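PDB 7LDK: Non-structural protein 2 from Human respiratory syncytial virus A, which antagonises the host type I interferon response, binding host RIGI and probably acting together with NS1 to repress activation of IRF3. Local coordinates for residues Glu25-Ser30 with Lys80-Tyr85; Phe60-Asn65 with Pro93-Ile98. All coordinates share one frame; numbering follows the deposited sequence.

Contact 1: Glu25-Ser30 with Lys80-Tyr85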
loop_
_atom_site.group_PDB
_atom_site.type_symbol
_atom_site.label_atom_id
_atom_site.label_comp_id
_atom_site.label_asym_id
_atom_site.label_seq_id
_atom_site.Cartn_x
_atom_site.Cartn_y
_atom_site.Cartn_z
ATOM N N GLU A 25 4.796 0.747 -14.510
ATOM C CA GLU A 25 3.675 1.400 -13.783
ATOM C C GLU A 25 2.430 0.495 -13.802
ATOM O O GLU A 25 1.803 0.380 -12.729
ATOM C CB GLU A 25 3.356 2.794 -14.336
ATOM C CG GLU A 25 2.376 3.576 -13.447
ATOM C CD GLU A 25 2.022 5.021 -13.804
ATOM O OE1 GLU A 25 1.524 5.752 -12.893
ATOM O OE2 GLU A 25 2.221 5.422 -14.984
ATOM N N THR A 26 2.081 -0.118 -14.941
ATOM C CA THR A 26 0.891 -1.014 -15.080
ATOM C C THR A 26 1.089 -2.283 -14.242
ATOM O O THR A 26 0.217 -2.595 -13.417
ATOM C CB THR A 26 0.614 -1.439 -16.530
ATOM O OG1 THR A 26 0.982 -0.383 -17.416
ATOM C CG2 THR A 26 -0.828 -1.846 -16.757
ATOM N N THR A 27 2.207 -2.983 -14.465
ATOM C CA THR A 27 2.613 -4.228 -13.757
ATOM C C THR A 27 2.550 -4.027 -12.245
ATOM O O THR A 27 1.992 -4.906 -11.557
ATOM C CB THR A 27 4.047 -4.613 -14.118
ATOM O OG1 THR A 27 4.104 -4.552 -15.545
ATOM C CG2 THR A 27 4.437 -5.968 -13.563
ATOM N N ILE A 28 3.122 -2.919 -11.756
ATOM C CA ILE A 28 3.254 -2.625 -10.299
ATOM C C ILE A 28 1.875 -2.301 -9.720
ATOM O O ILE A 28 1.589 -2.814 -8.633
ATOM C CB ILE A 28 4.253 -1.499 -9.986
ATOM C CG1 ILE A 28 5.681 -1.824 -10.427
ATOM C CG2 ILE A 28 4.211 -1.225 -8.494
ATOM C CD1 ILE A 28 6.726 -0.840 -9.952
ATOM N N THR A 29 1.076 -1.458 -10.385
ATOM C CA THR A 29 -0.300 -1.084 -9.962
ATOM C C THR A 29 -1.154 -2.347 -9.870
ATOM O O THR A 29 -1.937 -2.463 -8.913
ATOM C CB THR A 29 -0.949 -0.065 -10.915
ATOM O OG1 THR A 29 -0.085 1.065 -10.982
ATOM C CG2 THR A 29 -2.311 0.421 -10.463
ATOM N N SER A 30 -0.995 -3.242 -10.839
ATOM C CA SER A 30 -1.685 -4.551 -10.893
ATOM C C SER A 30 -1.317 -5.394 -9.667
ATOM O O SER A 30 -2.223 -6.003 -9.070
ATOM C CB SER A 30 -1.363 -5.265 -12.155
ATOM O OG SER A 30 -2.371 -6.216 -12.410
ATOM N N LYS A 80 13.910 -5.264 -6.184
ATOM C CA LYS A 80 14.938 -4.202 -6.272
ATOM C C LYS A 80 14.641 -3.294 -7.481
ATOM O O LYS A 80 14.916 -2.100 -7.383
ATOM C CB LYS A 80 16.326 -4.843 -6.349
ATOM C CG LYS A 80 17.481 -4.040 -5.767
ATOM C CD LYS A 80 18.534 -3.571 -6.777
ATOM C CE LYS A 80 19.099 -4.661 -7.657
ATOM N NZ LYS A 80 20.124 -5.445 -6.931
ATOM N N LYS A 81 14.123 -3.837 -8.590
ATOM C CA LYS A 81 13.772 -3.046 -9.805
ATOM C C LYS A 81 12.655 -2.084 -9.421
ATOM O O LYS A 81 12.771 -0.895 -9.720
ATOM C CB LYS A 81 13.169 -3.868 -10.957
ATOM C CG LYS A 81 14.098 -4.706 -11.791
ATOM C CD LYS A 81 14.757 -3.959 -12.911
ATOM C CE LYS A 81 15.785 -4.835 -13.619
ATOM N NZ LYS A 81 17.007 -4.073 -13.974
ATOM N N TYR A 82 11.584 -2.623 -8.829
ATOM C CA TYR A 82 10.332 -1.907 -8.509
ATOM C C TYR A 82 10.631 -0.829 -7.455
ATOM O O TYR A 82 10.111 0.268 -7.595
ATOM C CB TYR A 82 9.248 -2.895 -8.071
ATOM C CG TYR A 82 8.813 -3.916 -9.099
ATOM C CD1 TYR A 82 9.161 -3.816 -10.436
ATOM C CD2 TYR A 82 8.008 -4.985 -8.736
ATOM C CE1 TYR A 82 8.759 -4.764 -11.367
ATOM C CE2 TYR A 82 7.576 -5.925 -9.658
ATOM C CZ TYR A 82 7.951 -5.820 -10.983
ATOM O OH TYR A 82 7.559 -6.759 -11.898
ATOM N N THR A 83 11.447 -1.105 -6.438
ATOM C CA THR A 83 11.774 -0.099 -5.395
ATOM C C THR A 83 12.583 1.048 -6.020
ATOM O O THR A 83 12.320 2.192 -5.673
ATOM C CB THR A 83 12.476 -0.674 -4.156
ATOM O OG1 THR A 83 13.733 -1.202 -4.538
ATOM C CG2 THR A 83 11.655 -1.716 -3.436
ATOM N N GLU A 84 13.529 0.780 -6.906
ATOM C CA GLU A 84 14.345 1.854 -7.545
ATOM C C GLU A 84 13.437 2.617 -8.533
ATOM O O GLU A 84 13.616 3.838 -8.690
ATOM C CB GLU A 84 15.633 1.298 -8.178
ATOM C CG GLU A 84 16.624 0.716 -7.175
ATOM C CD GLU A 84 17.812 -0.050 -7.747
ATOM O OE1 GLU A 84 17.752 -0.506 -8.924
ATOM O OE2 GLU A 84 18.818 -0.187 -7.008
ATOM N N TYR A 85 12.454 1.946 -9.137
ATOM C CA TYR A 85 11.446 2.583 -10.018
ATOM C C TYR A 85 10.552 3.531 -9.203
ATOM O O TYR A 85 10.245 4.620 -9.695
ATOM C CB TYR A 85 10.588 1.553 -10.749
ATOM C CG TYR A 85 9.697 2.181 -11.787
ATOM C CD1 TYR A 85 10.234 2.694 -12.956
ATOM C CD2 TYR A 85 8.335 2.323 -11.586
ATOM C CE1 TYR A 85 9.438 3.281 -13.930
ATOM C CE2 TYR A 85 7.520 2.926 -12.533
ATOM C CZ TYR A 85 8.074 3.393 -13.715
ATOM O OH TYR A 85 7.280 3.965 -14.665
#
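The carbonyl oxygen of Glu25, which packs against Tyr85, is gripped twice from within its own helix: Thr29 OG1 donates to Glu25 O at 2.7 Å, Thr29 N to Glu25 O at 3.1 Å. The two donors arrive from opposite faces of the carbonyl plane, the hydroxyl tilted 26° from it. No hydrogen bond crosses to 80-85, so the contact rests on apolar packing. At its centre Ile28 and Tyr82 lie alongside each other, their side chains running in opposing senses. Ile28 CG1 lies over one face of the Tyr82 ring, 4.1 Å from its centroid and offset toward the rim, a CH-pi contact, while Ile28 CD1 reaches Tyr82 CB at 3.8 Å. The local axes of 25-30 and 80-85, 11.4 Å apart at closest approach, are inclined by 107°, where helix 24-35 meets the C-terminal part of helix 55-89. Leu24 and Leu31 also touch Tyr82. Thr27 turns its methyl CG2 to Tyr82 OH at 3.6 Å, with the two side chains at about a right angle. With CG anti to the backbone N (chi1 -172°), Tyr85 extends its ring to 25-30, where CD2 meets Ile28 CD1 at 3.9 Å and the hydroxyl end lies beside Glu25.

Contact 2: Phe60-Asn65 with Pro93-Ile98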
loop_
_atom_site.group_PDB
_atom_site.type_symbol
_atom_site.label_atom_id
_atom_site.label_comp_id
_atom_site.label_asym_id
_atom_site.label_seq_id
_atom_site.Cartn_x
_atom_site.Cartn_y
_atom_site.Cartn_z
ATOM N N PHE A 60 4.313 4.023 8.140
ATOM C CA PHE A 60 5.502 3.149 8.176
ATOM C C PHE A 60 5.027 1.689 8.182
ATOM O O PHE A 60 5.454 0.895 7.316
ATOM C CB PHE A 60 6.357 3.516 9.384
ATOM C CG PHE A 60 7.613 2.706 9.494
ATOM C CD1 PHE A 60 8.770 3.115 8.856
ATOM C CD2 PHE A 60 7.650 1.547 10.251
ATOM C CE1 PHE A 60 9.944 2.391 8.983
ATOM C CE2 PHE A 60 8.823 0.812 10.362
ATOM C CZ PHE A 60 9.968 1.235 9.724
ATOM N N THR A 61 4.150 1.351 9.126
ATOM C CA THR A 61 3.577 -0.007 9.280
ATOM C C THR A 61 2.926 -0.433 7.967
ATOM O O THR A 61 3.106 -1.576 7.555
ATOM C CB THR A 61 2.569 -0.047 10.425
ATOM O OG1 THR A 61 3.343 0.251 11.576
ATOM C CG2 THR A 61 1.894 -1.388 10.568
ATOM N N PHE A 62 2.191 0.473 7.333
ATOM C CA PHE A 62 1.535 0.231 6.030
ATOM C C PHE A 62 2.600 -0.182 5.011
ATOM O O PHE A 62 2.418 -1.187 4.353
ATOM C CB PHE A 62 0.745 1.464 5.593
ATOM C CG PHE A 62 0.051 1.264 4.275
ATOM C CD1 PHE A 62 -1.229 0.760 4.228
ATOM C CD2 PHE A 62 0.692 1.533 3.075
ATOM C CE1 PHE A 62 -1.871 0.574 3.016
ATOM C CE2 PHE A 62 0.056 1.318 1.862
ATOM C CZ PHE A 62 -1.226 0.851 1.838
ATOM N N LEU A 63 3.679 0.580 4.875
ATOM C CA LEU A 63 4.677 0.318 3.814
ATOM C C LEU A 63 5.520 -0.901 4.163
ATOM O O LEU A 63 5.819 -1.659 3.223
ATOM C CB LEU A 63 5.568 1.540 3.621
ATOM C CG LEU A 63 4.816 2.750 3.083
ATOM C CD1 LEU A 63 5.775 3.924 2.951
ATOM C CD2 LEU A 63 4.133 2.443 1.747
ATOM N N VAL A 64 5.881 -1.102 5.431
ATOM C CA VAL A 64 6.618 -2.327 5.831
ATOM C C VAL A 64 5.830 -3.541 5.318
ATOM O O VAL A 64 6.422 -4.402 4.667
ATOM C CB VAL A 64 6.861 -2.397 7.354
ATOM C CG1 VAL A 64 7.288 -3.791 7.791
ATOM C CG2 VAL A 64 7.891 -1.382 7.815
ATOM N N ASN A 65 4.530 -3.605 5.575
ATOM C CA ASN A 65 3.692 -4.781 5.228
ATOM C C ASN A 65 3.551 -4.861 3.706
ATOM O O ASN A 65 3.617 -5.972 3.183
ATOM C CB ASN A 65 2.352 -4.757 5.950
ATOM C CG ASN A 65 2.498 -4.830 7.452
ATOM O OD1 ASN A 65 3.572 -4.723 7.999
ATOM N ND2 ASN A 65 1.413 -4.992 8.159
ATOM N N PRO A 93 2.057 2.557 -3.524
ATOM C CA PRO A 93 0.821 3.074 -2.956
ATOM C C PRO A 93 1.061 3.824 -1.646
ATOM O O PRO A 93 2.007 3.516 -0.949
ATOM C CB PRO A 93 0.005 1.802 -2.688
ATOM C CG PRO A 93 1.054 0.777 -2.407
ATOM C CD PRO A 93 2.112 1.092 -3.440
ATOM N N MET A 94 0.199 4.800 -1.385
ATOM C CA MET A 94 0.118 5.577 -0.123
ATOM C C MET A 94 -1.238 5.307 0.518
ATOM O O MET A 94 -2.267 5.267 -0.154
ATOM C CB MET A 94 0.211 7.082 -0.385
ATOM C CG MET A 94 1.524 7.574 -0.908
ATOM S SD MET A 94 1.187 9.092 -1.862
ATOM C CE MET A 94 2.222 8.795 -3.304
ATOM N N PRO A 95 -1.292 5.157 1.854
ATOM C CA PRO A 95 -2.553 4.936 2.542
ATOM C C PRO A 95 -3.300 6.249 2.806
ATOM O O PRO A 95 -2.691 7.231 3.034
ATOM C CB PRO A 95 -2.044 4.301 3.836
ATOM C CG PRO A 95 -0.777 5.062 4.146
ATOM C CD PRO A 95 -0.158 5.270 2.784
ATOM N N ILE A 96 -4.617 6.211 2.749
ATOM C CA ILE A 96 -5.523 7.304 3.200
ATOM C C ILE A 96 -6.052 6.912 4.577
ATOM O O ILE A 96 -6.762 5.904 4.619
ATOM C CB ILE A 96 -6.693 7.484 2.226
ATOM C CG1 ILE A 96 -6.231 7.634 0.777
ATOM C CG2 ILE A 96 -7.546 8.644 2.687
ATOM C CD1 ILE A 96 -5.180 8.704 0.593
ATOM N N PHE A 97 -5.705 7.665 5.623
ATOM C CA PHE A 97 -6.140 7.434 7.016
ATOM C C PHE A 97 -7.204 8.446 7.400
ATOM O O PHE A 97 -7.091 9.599 6.975
ATOM C CB PHE A 97 -4.968 7.594 7.978
ATOM C CG PHE A 97 -3.959 6.495 7.872
ATOM C CD1 PHE A 97 -4.292 5.195 8.214
ATOM C CD2 PHE A 97 -2.682 6.761 7.435
ATOM C CE1 PHE A 97 -3.370 4.169 8.107
ATOM C CE2 PHE A 97 -1.758 5.735 7.339
ATOM C CZ PHE A 97 -2.112 4.437 7.653
ATOM N N ILE A 98 -8.169 8.059 8.219
ATOM C CA ILE A 98 -9.023 9.056 8.922
ATOM C C ILE A 98 -8.822 8.875 10.408
ATOM O O ILE A 98 -8.409 7.822 10.780
ATOM C CB ILE A 98 -10.500 8.968 8.502
ATOM C CG1 ILE A 98 -11.168 7.668 8.931
ATOM C CG2 ILE A 98 -10.600 9.191 6.996
ATOM C CD1 ILE A 98 -12.504 7.457 8.260
#
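Phe62 and Pro95 form the tight part of this contact. Pro95 CB sits over the centre of the Phe62 ring, 3.6 Å from the centroid and only 11° off the ring normal, the geometry of a CH-pi contact. The pyrrolidine covers more than one ring atom: its CD is 3.8 Å from Phe62 CD2, and its CG is 3.9 Å from Phe62 CG. In Phe62, chi1 of -180° sends the ring toward the strand, and chi2 of 90° turns it so that a face meets Pro95. A different approach is seen at Pro93, whose carbonyl O lies near the ring plane, 4.1 Å from Phe62 CE2. The Phe62-Pro95 packing joins the long helix 55-89 to strand 94-100, an outer strand of the three-stranded antiparallel sheet within the chain, as a helix-on-sheet packing. Phe40 meets the Phe62 ring edge-to-face, and Ile36 and Ile109 add apolar neighbours to this buried aromatic.

The flank is looser. Leu63, partly exposed, contributes a single close approach, CD2 to Pro93 O at 3.6 Å, and that same methyl carbon lies in plane at the edge of the Phe62 ring. Met94 points its CB away from the helix, while its backbone pairs with Lys110 in the sheet. Phe97, beyond Pro95, touches Ala58 and Thr59 of the same helix, just before 60-65.

Along the chain the four segments alternate, 25-30, 60-65, 80-85 and 93-98, so the two contacts interleave. Helix 55-89 is common to both: contact 2 uses its N-terminal part to pack strand 94-100, and contact 1 uses its C-terminal part to pack helix 24-35. Their centres are about 17 Å apart, and the nearest atoms about 6 Å, without touching. Tyr66, between the two segments on that helix, meets Ile28 from contact 1 and Pro93 from contact 2, giving a direct bridge between them. One long helix therefore connects the N-terminal helical part of this chain to its antiparallel sheet.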